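Local coordinates for outer membrane protein SusF (Bacteroides thetaiotaomicron, PDB 4FE9) that binds starch at the cell surface through its carbohydrate-binding modules, before the glycan is transported into the periplasm for degradation, at residues 432-436 with 437-441. Numbering follows the deposited sequence.
With EDO (1,2-ethanediol), chain F.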
ATOM      1  N   ILE A 432      -5.654  -9.719 -30.064  1.00 15.07           N
ATOM      2  CA  ILE A 432      -5.621 -10.433 -31.344  1.00 17.29           C
ATOM      3  C   ILE A 432      -5.495  -9.372 -32.478  1.00 18.17           C
ATOM      4  O   ILE A 432      -5.394  -8.169 -32.201  1.00 18.21           O
ATOM      5  CB  ILE A 432      -6.896 -11.331 -31.501  1.00 16.29           C
ATOM      6  CG1 ILE A 432      -6.682 -12.448 -32.542  1.00 18.65           C
ATOM      7  CG2 ILE A 432      -8.137 -10.471 -31.822  1.00 15.44           C
ATOM      8  CD1 ILE A 432      -5.563 -13.392 -32.205  1.00 23.28           C
ATOM      9  N   ILE A 433      -5.420  -9.824 -33.729  1.00 21.15           N
ATOM     10  CA  ILE A 433      -5.430  -8.911 -34.895  1.00 22.52           C
ATOM     11  C   ILE A 433      -6.731  -9.062 -35.696  1.00 23.63           C
ATOM     12  O   ILE A 433      -7.096 -10.174 -36.069  1.00 23.01           O
ATOM     13  CB  ILE A 433      -4.240  -9.224 -35.852  1.00 22.59           C
ATOM     14  CG1 ILE A 433      -2.933  -8.917 -35.172  1.00 23.40           C
ATOM     15  CG2 ILE A 433      -4.349  -8.450 -37.126  1.00 24.28           C
ATOM     16  CD1 ILE A 433      -2.237 -10.144 -34.759  1.00 31.26           C
ATOM     17  N   PHE A 434      -7.402  -7.937 -35.980  1.00 23.87           N
ATOM     18  CA  PHE A 434      -8.510  -7.904 -36.952  1.00 26.30           C
ATOM     19  C   PHE A 434      -8.184  -6.836 -37.966  1.00 26.44           C
ATOM     20  O   PHE A 434      -7.965  -5.672 -37.594  1.00 25.43           O
ATOM     21  CB  PHE A 434      -9.851  -7.520 -36.277  1.00 25.51           C
ATOM     22  CG  PHE A 434     -10.346  -8.524 -35.223  1.00 28.80           C
ATOM     23  CD1 PHE A 434     -10.583  -9.871 -35.571  1.00 35.84           C
ATOM     24  CD2 PHE A 434     -10.824  -8.058 -33.968  1.00 27.62           C
ATOM     25  CE1 PHE A 434     -11.151 -10.782 -34.620  1.00 28.91           C
ATOM     26  CE2 PHE A 434     -11.382  -8.935 -33.036  1.00 22.53           C
ATOM     27  CZ  PHE A 434     -11.524 -10.321 -33.357  1.00 24.98           C
ATOM     28  N   ASP A 435      -8.222  -7.213 -39.248  1.00 27.37           N
ATOM     29  CA  ASP A 435      -7.962  -6.278 -40.352  1.00 29.47           C
ATOM     30  C   ASP A 435      -6.628  -5.534 -40.200  1.00 27.56           C
ATOM     31  O   ASP A 435      -6.590  -4.329 -40.334  1.00 28.47           O
ATOM     32  CB  ASP A 435      -9.098  -5.247 -40.463  1.00 29.12           C
ATOM     33  CG  ASP A 435     -10.477  -5.899 -40.665  1.00 37.22           C
ATOM     34  OD1 ASP A 435     -10.610  -6.772 -41.567  1.00 51.77           O
ATOM     35  OD2 ASP A 435     -11.441  -5.496 -39.954  1.00 48.36           O
ATOM     36  N   GLY A 436      -5.563  -6.250 -39.843  1.00 28.34           N
ATOM     37  CA  GLY A 436      -4.216  -5.645 -39.742  1.00 27.45           C
ATOM     38  C   GLY A 436      -4.090  -4.566 -38.647  1.00 27.85           C
ATOM     39  O   GLY A 436      -3.181  -3.754 -38.675  1.00 27.46           O
ATOM     40  N   GLN A 437      -5.033  -4.554 -37.702  1.00 27.26           N
ATOM     41  CA  GLN A 437      -4.880  -3.793 -36.458  1.00 25.98           C
ATOM     42  C   GLN A 437      -4.736  -4.692 -35.205  1.00 24.85           C
ATOM     43  O   GLN A 437      -5.326  -5.775 -35.128  1.00 24.47           O
ATOM     44  CB  GLN A 437      -6.058  -2.884 -36.284  1.00 27.04           C
ATOM     45  CG  GLN A 437      -5.679  -1.507 -35.966  1.00 31.84           C
ATOM     46  CD  GLN A 437      -5.948  -0.596 -37.092  1.00 39.49           C
ATOM     47  OE1 GLN A 437      -6.720  -0.924 -37.977  1.00 46.52           O
ATOM     48  NE2 GLN A 437      -5.420   0.613 -37.013  1.00 39.97           N
ATOM     49  N   ILE A 438      -3.960  -4.250 -34.216  1.00 22.10           N
ATOM     50  CA  ILE A 438      -4.016  -4.925 -32.916  1.00 19.20           C
ATOM     51  C   ILE A 438      -5.297  -4.543 -32.202  1.00 16.63           C
ATOM     52  O   ILE A 438      -5.614  -3.373 -32.122  1.00 15.01           O
ATOM     53  CB  ILE A 438      -2.804  -4.596 -32.036  1.00 19.71           C
ATOM     54  CG1 ILE A 438      -1.511  -4.832 -32.824  1.00 20.13           C
ATOM     55  CG2 ILE A 438      -2.823  -5.482 -30.791  1.00 18.49           C
ATOM     56  CD1 ILE A 438      -0.240  -4.779 -31.980  1.00 24.00           C
ATOM     57  N   ALA A 439      -6.148  -5.542 -31.954  1.00 14.98           N
ATOM     58  CA  ALA A 439      -7.396  -5.341 -31.183  1.00 13.98           C
ATOM     59  C   ALA A 439      -7.238  -5.923 -29.791  1.00 13.53           C
ATOM     60  O   ALA A 439      -7.223  -7.157 -29.616  1.00 12.53           O
ATOM     61  CB  ALA A 439      -8.580  -6.012 -31.886  1.00 14.28           C
ATOM     62  N   TYR A 440      -7.218  -5.045 -28.799  1.00 11.54           N
ATOM     63  CA  TYR A 440      -7.125  -5.465 -27.425  1.00 10.38           C
ATOM     64  C   TYR A 440      -8.486  -5.901 -26.895  1.00 10.21           C
ATOM     65  O   TYR A 440      -9.466  -5.118 -26.941  1.00  9.01           O
ATOM     66  CB  TYR A 440      -6.590  -4.315 -26.567  1.00  8.36           C
ATOM     67  CG  TYR A 440      -5.192  -3.915 -26.931  1.00 13.19           C
ATOM     68  CD1 TYR A 440      -4.118  -4.686 -26.539  1.00 15.29           C
ATOM     69  CD2 TYR A 440      -4.954  -2.842 -27.800  1.00 17.79           C
ATOM     70  CE1 TYR A 440      -2.831  -4.373 -26.940  1.00 21.53           C
ATOM     71  CE2 TYR A 440      -3.667  -2.522 -28.210  1.00 20.84           C
ATOM     72  CZ  TYR A 440      -2.604  -3.262 -27.736  1.00 26.55           C
ATOM     73  OH  TYR A 440      -1.296  -2.924 -28.084  1.00 29.16           O
ATOM     74  N   ARG A 441      -8.484  -6.990 -26.140  1.00  9.24           N
ATOM     75  CA  ARG A 441      -9.713  -7.434 -25.497  1.00  9.48           C
ATOM     76  C   ARG A 441     -10.155  -6.412 -24.459  1.00  9.71           C
ATOM     77  O   ARG A 441     -11.328  -6.047 -24.396  1.00 10.50           O
ATOM     78  CB  ARG A 441      -9.544  -8.814 -24.857  1.00  8.64           C
ATOM     79  CG  ARG A 441     -10.717  -9.186 -23.923  1.00  6.91           C
ATOM     80  CD  ARG A 441     -10.781 -10.691 -23.683  1.00  2.59           C
ATOM     81  NE  ARG A 441     -11.816 -11.004 -22.684  1.00  7.59           N
ATOM     82  CZ  ARG A 441     -12.027 -12.210 -22.178  1.00  8.59           C
ATOM     83  NH1 ARG A 441     -13.103 -12.429 -21.408  1.00  3.21           N
ATOM     84  NH2 ARG A 441     -11.247 -13.230 -22.551  1.00  2.00           N
TER
HETATM   85  C1  EDO F 511       0.286  -0.443 -26.511  1.00 22.40           C
HETATM   86  O1  EDO F 511       0.596  -1.729 -25.958  1.00 17.80           O
HETATM   87  C2  EDO F 511      -0.807   0.161 -25.663  1.00 21.91           C
HETATM   88  O2  EDO F 511      -1.195   1.412 -26.235  1.00 35.88           O
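A tight beta hairpin of the third carbohydrate-binding module joins Phe434 to Gln437 across a two-residue type I' turn. Asp435 (phi 53°) and Gly436 (phi 64°) both have positive phi, the signature of this turn, whose twist suits a two-residue hairpin connection. Two pairs of reciprocal backbone bonds set the register. At the turn, Phe434 N donates to Gln437 O (3.1 Å) and Gln437 N returns a bond to Phe434 O (3.1 Å). Further along, Ala439 N reaches Ile432 O at 2.7 Å, and Ile432 N reaches Ala439 O at 3.0 Å. The non-hydrogen-bonded pair Ile433–Ile438 lies between them; there the CA of Ile433 comes 3.1 Å from Gln437 O, a CA-H...O contact at the acceptor that Phe434 N also uses.

Side chains alternate between two faces. On one, Phe434 CD2 meets Ala439 CB diagonally across the strands at 3.7 Å, an oblique approach to the ring. The same ring has Ile432 CG2 lying 3.7 Å above one face, offset toward the rim, so the small Ala439 and the branched Ile432 both pack against it. On the other face, Ile433 turns CG2 anti to its backbone N (CG1 at chi1 -66°), which places that methyl 3.5 Å from Gln437 O.

The two isoleucines of that face, Ile433 and Ile438, pack on Leu460 of strand 458-461, while on the Phe434 face Ile432 rests on Val412 and Ile414 of strand 410-415. Strand 430-434 pairs with strand 410-415, so the hairpin extends this antiparallel sheet through strand 437-440, away from the glycan pockets of the other two modules.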